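Long-range contacts in Tautomerase_3 domain-containing protein (Corynebacterium halotolerans YIM 70093 = DSM 44683, PDB 7M58), which is a member of the cis-3-chloroacrylic acid dehalogenase family of the tautomerase superfamily and probably works as a hydrolase: residues A[1-5]-A[37-41]; A[8-12]-A[60-64]; A[68-72]-A[104-109]. One frame throughout, in Å; residues are numbered along the deposited sequence.

Contacts 1 and 3 are buried. Each joins the two parallel strands of a beta-alpha-beta unit, and strands 2-8 and 63-70 lie side by side, so both contacts belong to one mixed sheet. Their main bonds are backbone hydrogen bonds. Contact 3 adds an aspartate-asparagine pair and an arginine that binds sulfate, and Pro1 of contact 1 lies near the same ion. Contact 2 is partly buried, about 26 Å from contact 3 between centres. It has no hydrogen bond between its segments and relies on apolar packing of leucine, isoleucine and valine, with Glu60 and Arg8 on its more exposed side. Val5 of contact 1 packs on Ile12 and Val63 of contact 2.

Contact 1 (A[1-5]-A[37-41]); sequences PSYAV and YLVQV
Pro1 lies across Leu38 and Val39, its side chain crossing both at about a right angle. CD of Pro1 meets CB of Leu38 at 3.7 Å, and CG of Pro1 meets CG2 of Val39 at 3.9 Å. Val39 holds CG1 anti to its own N (chi1 -176°). Its two methyls therefore serve different neighbours: CG2 takes Pro1, while CG1 reaches the ring edge of Tyr3, 4.2 Å from CD1. The carbonyl O of Gln40 also lies near the plane of this ring, at its edge. CB of Tyr3 lies 4.3 Å from CG2 of Val41. Beyond Tyr3, CG2 of Val5 lies 4.4 Å from CG1 of Val41.

Ser2 and Gln40 occupy the other face of the sheet. The Gln40 side chain runs out beside Ser2 and brings NE2 to 3.2 Å from CB of Ser2. Its OE1 bonds to His62 of the second subunit.

Two backbone bonds set the parallel register. Gln40 N donates to Pro1 O over 2.9 Å and is nearly straight (171°). Tyr3 N donates to Gln40 O over 2.8 Å. An amino-terminal proline is the hallmark of the tautomerase superfamily, and here its carbonyl is tied into the sheet.

The strands belong to the unit formed by strand 2-8, helix 14-31 and strand 40-46. Helix 14-31 covers the Tyr3 face through Leu24 and Thr25, and its His28 bonds to the Tyr3 hydroxyl. Strand 63-70 flanks 2-8 on its other edge. Strand 40-46 continues the sheet into the second subunit by antiparallel pairing.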
loop_
_atom_site.group_PDB
_atom_site.type_symbol
_atom_site.label_atom_id
_atom_site.label_comp_id
_atom_site.label_asym_id
_atom_site.label_seq_id
_atom_site.Cartn_x
_atom_site.Cartn_y
_atom_site.Cartn_z
ATOM N N PRO A 1 -7.023 -11.048 -4.249
ATOM C CA PRO A 1 -6.510 -9.902 -5.012
ATOM C C PRO A 1 -7.273 -8.614 -4.781
ATOM O O PRO A 1 -8.487 -8.595 -4.972
ATOM C CB PRO A 1 -6.689 -10.336 -6.467
ATOM C CG PRO A 1 -7.856 -11.269 -6.424
ATOM C CD PRO A 1 -7.722 -12.014 -5.118
ATOM N N SER A 2 -6.574 -7.557 -4.379
ATOM C CA SER A 2 -7.167 -6.231 -4.242
ATOM C C SER A 2 -6.382 -5.273 -5.121
ATOM O O SER A 2 -5.173 -5.111 -4.944
ATOM C CB SER A 2 -7.180 -5.738 -2.797
ATOM O OG SER A 2 -5.871 -5.537 -2.335
ATOM N N TYR A 3 -7.057 -4.701 -6.105
ATOM C CA TYR A 3 -6.501 -3.644 -6.930
ATOM C C TYR A 3 -6.844 -2.288 -6.329
ATOM O O TYR A 3 -8.024 -1.967 -6.149
ATOM C CB TYR A 3 -7.036 -3.746 -8.355
ATOM C CG TYR A 3 -6.549 -4.978 -9.063
ATOM C CD1 TYR A 3 -7.206 -6.191 -8.920
ATOM C CD2 TYR A 3 -5.415 -4.933 -9.864
ATOM C CE1 TYR A 3 -6.763 -7.320 -9.557
ATOM C CE2 TYR A 3 -4.964 -6.063 -10.509
ATOM C CZ TYR A 3 -5.639 -7.255 -10.344
ATOM O OH TYR A 3 -5.200 -8.387 -10.986
ATOM N N ALA A 4 -5.823 -1.499 -6.009
ATOM C CA ALA A 4 -6.022 -0.108 -5.636
ATOM C C ALA A 4 -5.623 0.762 -6.821
ATOM O O ALA A 4 -4.552 0.576 -7.407
ATOM C CB ALA A 4 -5.229 0.246 -4.383
ATOM N N VAL A 5 -6.511 1.666 -7.208
ATOM C CA VAL A 5 -6.346 2.492 -8.398
ATOM C C VAL A 5 -6.291 3.930 -7.932
ATOM O O VAL A 5 -7.261 4.432 -7.354
ATOM C CB VAL A 5 -7.492 2.300 -9.402
ATOM C CG1 VAL A 5 -7.321 3.258 -10.557
ATOM C CG2 VAL A 5 -7.599 0.831 -9.869
ATOM N N TYR A 37 -15.059 -13.808 -7.423
ATOM C CA TYR A 37 -15.533 -13.381 -6.113
ATOM C C TYR A 37 -14.380 -13.038 -5.172
ATOM O O TYR A 37 -14.623 -12.472 -4.100
ATOM C CB TYR A 37 -16.446 -14.450 -5.460
ATOM C CG TYR A 37 -15.855 -15.843 -5.280
ATOM C CD1 TYR A 37 -14.815 -16.059 -4.376
ATOM C CD2 TYR A 37 -16.350 -16.952 -5.984
ATOM C CE1 TYR A 37 -14.254 -17.315 -4.195
ATOM C CE2 TYR A 37 -15.791 -18.223 -5.804
ATOM C CZ TYR A 37 -14.739 -18.389 -4.903
ATOM O OH TYR A 37 -14.136 -19.605 -4.691
ATOM N N LEU A 38 -13.137 -13.338 -5.554
ATOM C CA LEU A 38 -11.997 -12.976 -4.729
ATOM C C LEU A 38 -11.513 -11.555 -4.980
ATOM O O LEU A 38 -10.706 -11.044 -4.198
ATOM C CB LEU A 38 -10.836 -13.945 -4.971
ATOM C CG LEU A 38 -10.957 -15.377 -4.428
ATOM C CD1 LEU A 38 -9.599 -16.081 -4.451
ATOM C CD2 LEU A 38 -11.556 -15.406 -3.047
ATOM N N VAL A 39 -11.990 -10.909 -6.034
ATOM C CA VAL A 39 -11.378 -9.683 -6.524
ATOM C C VAL A 39 -12.035 -8.471 -5.872
ATOM O O VAL A 39 -13.264 -8.303 -5.904
ATOM C CB VAL A 39 -11.472 -9.602 -8.054
ATOM C CG1 VAL A 39 -10.736 -8.370 -8.549
ATOM C CG2 VAL A 39 -10.953 -10.888 -8.693
ATOM N N GLN A 40 -11.205 -7.618 -5.290
ATOM C CA GLN A 40 -11.610 -6.345 -4.735
ATOM C C GLN A 40 -10.924 -5.232 -5.521
ATOM O O GLN A 40 -9.738 -5.340 -5.840
ATOM C CB GLN A 40 -11.237 -6.287 -3.245
ATOM C CG GLN A 40 -11.368 -4.932 -2.598
ATOM C CD GLN A 40 -10.942 -4.966 -1.142
ATOM O OE1 GLN A 40 -11.767 -5.127 -0.239
ATOM N NE2 GLN A 40 -9.647 -4.811 -0.904
ATOM N N VAL A 41 -11.672 -4.182 -5.861
ATOM C CA VAL A 41 -11.124 -3.011 -6.533
ATOM C C VAL A 41 -11.446 -1.783 -5.700
ATOM O O VAL A 41 -12.604 -1.566 -5.319
ATOM C CB VAL A 41 -11.682 -2.830 -7.956
ATOM C CG1 VAL A 41 -11.130 -1.534 -8.556
ATOM C CG2 VAL A 41 -11.336 -4.014 -8.836
#

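Contact 2 (A[8-12]-A[60-64]); sequences RAGLI and EGHVW
Leu11 reaches from the loop after strand 2-8 to Glu60, Gly61, His62 and Val63. Its CB starts beside the carboxylate of Glu60, 4.1 Å from OE2. CG is anti to the backbone N of Leu11 (chi1 175°), and this carries the branch point toward segment 60-64. There the two methyls part. CD1 lies 3.9 Å from OE1 of Glu60 and also touches CA of Gly61. CD2 goes deeper. It touches CG2 of Val63 at 3.5 Å, the closest approach of the two segments. It also meets two carbonyl oxygens, O of Glu60 at 3.8 Å and O of His62. The Leu11 and Glu60 side chains run past each other in opposite directions, so OE2 ends near the base of the leucine and OE1 beside its CD1 methyl.

The backbone behind Leu11 is a type II beta turn from Arg8 to Leu11. It is closed by a bond from Leu11 N to Arg8 O of 2.8 Å. Gly10 fills the third position with a positive phi, as this turn type commonly requires. In segment 60-64, Gly61 is the centre of an inverse gamma turn just ahead of strand 63-70.

Ile12 follows Leu11 inward, and its CD1 adds a looser touch to CG2 of Val63 at 4.4 Å. Val5 and Ser7 of strand 2-8 pack on both Ile12 and Val63, and Leu93 covers the same pair.

On the outer side, Arg8 crosses Glu60 at about a right angle, with CG of Arg8 4.1 Å from OE2 of Glu60. Guanidinium and carboxylate planes stand 89° apart. NE of Arg8 stays 5.1 Å from OE2 of Glu60, too far for a salt bridge, although the opposite charges may still attract weakly.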
loop_
_atom_site.group_PDB
_atom_site.type_symbol
_atom_site.label_atom_id
_atom_site.label_comp_id
_atom_site.label_asym_id
_atom_site.label_seq_id
_atom_site.Cartn_x
_atom_site.Cartn_y
_atom_site.Cartn_z
ATOM N N ARG A 8 -6.231 11.321 -10.008
ATOM C CA ARG A 8 -6.859 12.594 -9.662
ATOM C C ARG A 8 -8.367 12.437 -9.549
ATOM O O ARG A 8 -9.015 11.920 -10.463
ATOM C CB ARG A 8 -6.524 13.639 -10.726
ATOM C CG ARG A 8 -7.317 14.924 -10.608
ATOM C CD ARG A 8 -6.678 15.950 -9.710
ATOM N NE ARG A 8 -6.997 17.311 -10.159
ATOM C CZ ARG A 8 -8.099 17.972 -9.806
ATOM N NH1 ARG A 8 -8.980 17.407 -8.979
ATOM N NH2 ARG A 8 -8.311 19.203 -10.263
ATOM N N ALA A 9 -8.917 12.842 -8.409
ATOM C CA ALA A 9 -10.365 12.865 -8.258
ATOM C C ALA A 9 -10.995 13.562 -9.455
ATOM O O ALA A 9 -10.621 14.688 -9.809
ATOM C CB ALA A 9 -10.761 13.571 -6.963
ATOM N N GLY A 10 -11.960 12.888 -10.069
ATOM C CA GLY A 10 -12.618 13.375 -11.252
ATOM C C GLY A 10 -12.136 12.743 -12.537
ATOM O O GLY A 10 -12.844 12.811 -13.545
ATOM N N LEU A 11 -10.968 12.104 -12.527
ATOM C CA LEU A 11 -10.491 11.488 -13.761
ATOM C C LEU A 11 -11.343 10.294 -14.152
ATOM O O LEU A 11 -11.616 10.086 -15.339
ATOM C CB LEU A 11 -9.026 11.074 -13.641
ATOM C CG LEU A 11 -8.499 10.309 -14.858
ATOM C CD1 LEU A 11 -8.386 11.260 -16.055
ATOM C CD2 LEU A 11 -7.144 9.684 -14.536
ATOM N N ILE A 12 -11.761 9.490 -13.188
ATOM C CA ILE A 12 -12.527 8.291 -13.479
ATOM C C ILE A 12 -13.945 8.501 -12.965
ATOM O O ILE A 12 -14.188 8.406 -11.755
ATOM C CB ILE A 12 -11.880 7.045 -12.868
ATOM C CG1 ILE A 12 -10.380 7.045 -13.211
ATOM C CG2 ILE A 12 -12.578 5.789 -13.398
ATOM C CD1 ILE A 12 -9.544 5.854 -12.690
ATOM N N GLU A 60 -2.884 15.431 -15.740
ATOM C CA GLU A 60 -4.152 15.009 -15.153
ATOM C C GLU A 60 -4.445 13.550 -15.503
ATOM O O GLU A 60 -4.897 12.774 -14.652
ATOM C CB GLU A 60 -5.266 15.957 -15.618
ATOM C CG GLU A 60 -6.486 16.040 -14.698
ATOM C CD GLU A 60 -7.722 15.348 -15.261
ATOM O OE1 GLU A 60 -7.739 15.072 -16.487
ATOM O OE2 GLU A 60 -8.682 15.109 -14.479
ATOM N N GLY A 61 -4.171 13.159 -16.749
ATOM C CA GLY A 61 -4.400 11.808 -17.215
ATOM C C GLY A 61 -3.308 10.839 -16.820
ATOM O O GLY A 61 -2.590 10.324 -17.682
ATOM N N HIS A 62 -3.168 10.592 -15.523
ATOM C CA HIS A 62 -2.189 9.648 -15.005
ATOM C C HIS A 62 -2.870 8.762 -13.974
ATOM O O HIS A 62 -3.592 9.259 -13.098
ATOM C CB HIS A 62 -0.989 10.361 -14.381
ATOM C CG HIS A 62 0.064 9.425 -13.894
ATOM N ND1 HIS A 62 1.030 8.897 -14.723
ATOM C CD2 HIS A 62 0.291 8.899 -12.667
ATOM C CE1 HIS A 62 1.808 8.086 -14.028
ATOM N NE2 HIS A 62 1.384 8.072 -12.776
ATOM N N VAL A 63 -2.637 7.454 -14.077
ATOM C CA VAL A 63 -3.257 6.476 -13.200
ATOM C C VAL A 63 -2.178 5.526 -12.697
ATOM O O VAL A 63 -1.331 5.068 -13.469
ATOM C CB VAL A 63 -4.364 5.693 -13.937
ATOM C CG1 VAL A 63 -4.864 4.544 -13.072
ATOM C CG2 VAL A 63 -5.492 6.603 -14.327
ATOM N N TRP A 64 -2.212 5.225 -11.405
ATOM C CA TRP A 64 -1.329 4.228 -10.817
ATOM C C TRP A 64 -2.188 3.100 -10.266
ATOM O O TRP A 64 -3.146 3.355 -9.531
ATOM C CB TRP A 64 -0.456 4.813 -9.703
ATOM C CG TRP A 64 0.485 3.803 -9.052
ATOM C CD1 TRP A 64 1.405 2.998 -9.687
ATOM C CD2 TRP A 64 0.606 3.515 -7.657
ATOM N NE1 TRP A 64 2.089 2.233 -8.765
ATOM C CE2 TRP A 64 1.610 2.523 -7.513
ATOM C CE3 TRP A 64 -0.042 3.986 -6.514
ATOM C CZ2 TRP A 64 1.978 2.004 -6.268
ATOM C CZ3 TRP A 64 0.324 3.467 -5.283
ATOM C CH2 TRP A 64 1.324 2.483 -5.171
#

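Contact 3 (A[68-72]-A[104-109]); sequences DIRSG and VNEIPG. With SO4 (sulfate ion), chain D.
The carboxylate of Asp68 and the amide of Asn105 meet with their planes 82° apart. They sit on the parallel strands 63-70 and 100-107 of a beta-alpha-beta unit whose helix is 75-92. Asn105 ND2 donates to Asp68 OD1 over 3.3 Å. The acceptor lies in the amide plane, and OD1 is met nearly along its C-O axis. ND2 also bonds to Asn105 of the second subunit. The Arg70 guanidinium holds a sulfate at its edge. NE faces O3 at a separation too short to be trusted, and NH2 makes weak bonds to O3 and O4. Arg70 N adds a bond to O1 of 2.9 Å. Glu125 forms a salt bridge with NH2, while His28 and Arg73 also bond to the ion. The ion probably came from the crystallisation liquor, but its place beside Pro1 suggests an anion pocket near the expected active site.

Ile69 N donates to Asn105 O over 3.0 Å, and Ile107 N returns a bond to Ile69 O. Ser71 N then donates to Ile107 O from above the carbonyl plane.

CG1 of Ile69 lodges between its backbone N and carbonyl carbon (chi1 74°), which puts CD1 3.7 Å from Val104 CG1. Glu106 OE2 forms a salt bridge with Lys78 of its own chain and bonds to Asn111 of the third subunit. One water donates to Ser71 O at 2.7 Å and accepts from Gly109 N at 2.8 Å.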
loop_
_atom_site.group_PDB
_atom_site.type_symbol
_atom_site.label_atom_id
_atom_site.label_comp_id
_atom_site.label_asym_id
_atom_site.label_seq_id
_atom_site.Cartn_x
_atom_site.Cartn_y
_atom_site.Cartn_z
ATOM N N ASP A 68 -2.380 -6.274 -5.038
ATOM C CA ASP A 68 -1.859 -7.272 -4.108
ATOM C C ASP A 68 -2.407 -8.630 -4.551
ATOM O O ASP A 68 -3.621 -8.846 -4.554
ATOM C CB ASP A 68 -2.244 -6.972 -2.653
ATOM C CG ASP A 68 -1.508 -5.739 -2.047
ATOM O OD1 ASP A 68 -0.289 -5.816 -1.768
ATOM O OD2 ASP A 68 -2.166 -4.695 -1.800
ATOM N N ILE A 69 -1.512 -9.529 -4.960
ATOM C CA ILE A 69 -1.870 -10.859 -5.435
ATOM C C ILE A 69 -1.081 -11.897 -4.640
ATOM O O ILE A 69 -0.054 -11.605 -4.018
ATOM C CB ILE A 69 -1.615 -11.050 -6.943
ATOM C CG1 ILE A 69 -0.108 -11.174 -7.209
ATOM C CG2 ILE A 69 -2.263 -9.925 -7.760
ATOM C CD1 ILE A 69 0.193 -11.702 -8.577
ATOM N N ARG A 70 -1.570 -13.127 -4.668
ATOM C CA ARG A 70 -0.889 -14.218 -3.987
ATOM C C ARG A 70 0.420 -14.580 -4.677
ATOM O O ARG A 70 0.526 -14.564 -5.908
ATOM C CB ARG A 70 -1.801 -15.437 -3.938
ATOM C CG ARG A 70 -2.716 -15.417 -2.769
ATOM C CD ARG A 70 -3.798 -16.460 -2.856
ATOM N NE ARG A 70 -4.590 -16.301 -4.071
ATOM C CZ ARG A 70 -5.386 -17.240 -4.571
ATOM N NH1 ARG A 70 -5.510 -18.404 -3.952
ATOM N NH2 ARG A 70 -6.048 -17.016 -5.698
ATOM N N SER A 71 1.432 -14.892 -3.874
ATOM C CA SER A 71 2.650 -15.450 -4.443
ATOM C C SER A 71 2.418 -16.903 -4.863
ATOM O O SER A 71 1.456 -17.557 -4.438
ATOM C CB SER A 71 3.812 -15.320 -3.458
ATOM O OG SER A 71 3.360 -15.483 -2.137
ATOM N N GLY A 72 3.287 -17.390 -5.758
ATOM C CA GLY A 72 3.206 -18.749 -6.267
ATOM C C GLY A 72 2.752 -18.865 -7.707
ATOM O O GLY A 72 2.641 -19.988 -8.219
ATOM N N VAL A 104 2.794 -4.840 -9.056
ATOM C CA VAL A 104 2.264 -6.077 -8.491
ATOM C C VAL A 104 3.087 -6.460 -7.271
ATOM O O VAL A 104 4.289 -6.756 -7.389
ATOM C CB VAL A 104 2.233 -7.203 -9.532
ATOM C CG1 VAL A 104 2.096 -8.568 -8.866
ATOM C CG2 VAL A 104 1.080 -6.969 -10.471
ATOM N N ASN A 105 2.488 -6.445 -6.089
ATOM C CA ASN A 105 3.112 -6.948 -4.878
ATOM C C ASN A 105 2.518 -8.320 -4.615
ATOM O O ASN A 105 1.305 -8.504 -4.732
ATOM C CB ASN A 105 2.888 -6.019 -3.671
ATOM C CG ASN A 105 3.607 -6.495 -2.391
ATOM O OD1 ASN A 105 4.806 -6.754 -2.400
ATOM N ND2 ASN A 105 2.860 -6.623 -1.292
ATOM N N GLU A 106 3.360 -9.280 -4.268
ATOM C CA GLU A 106 2.948 -10.670 -4.139
ATOM C C GLU A 106 2.939 -11.050 -2.678
ATOM O O GLU A 106 3.912 -10.804 -1.959
ATOM C CB GLU A 106 3.895 -11.599 -4.871
ATOM C CG GLU A 106 3.751 -11.571 -6.332
ATOM C CD GLU A 106 4.796 -12.435 -6.977
ATOM O OE1 GLU A 106 4.647 -13.683 -6.945
ATOM O OE2 GLU A 106 5.786 -11.842 -7.491
ATOM N N ILE A 107 1.844 -11.620 -2.211
ATOM C CA ILE A 107 1.934 -11.900 -0.796
ATOM C C ILE A 107 1.429 -13.338 -0.622
ATOM O O ILE A 107 0.596 -13.784 -1.420
ATOM C CB ILE A 107 1.219 -10.804 -0.000
ATOM C CG1 ILE A 107 2.135 -10.656 1.210
ATOM C CG2 ILE A 107 -0.114 -11.255 0.601
ATOM C CD1 ILE A 107 1.920 -9.519 1.916
ATOM N N PRO A 108 1.976 -14.138 0.293
ATOM C CA PRO A 108 1.467 -15.506 0.456
ATOM C C PRO A 108 -0.019 -15.528 0.789
ATOM O O PRO A 108 -0.556 -14.614 1.417
ATOM C CB PRO A 108 2.309 -16.060 1.612
ATOM C CG PRO A 108 3.056 -14.886 2.168
ATOM C CD PRO A 108 3.184 -13.905 1.091
ATOM N N GLY A 109 -0.692 -16.580 0.314
ATOM C CA GLY A 109 -2.121 -16.721 0.554
ATOM C C GLY A 109 -2.476 -16.794 2.029
ATOM O O GLY A 109 -3.482 -16.230 2.458
HETATM S S SO4 D . -4.636 -13.833 -6.442
HETATM O O1 SO4 D . -3.246 -14.444 -6.598
HETATM O O2 SO4 D . -4.556 -12.353 -6.658
HETATM O O3 SO4 D . -5.206 -14.121 -5.067
HETATM O O4 SO4 D . -5.573 -14.287 -7.538
HETATM O O HOH W 1 0.229 -17.752 -2.028
#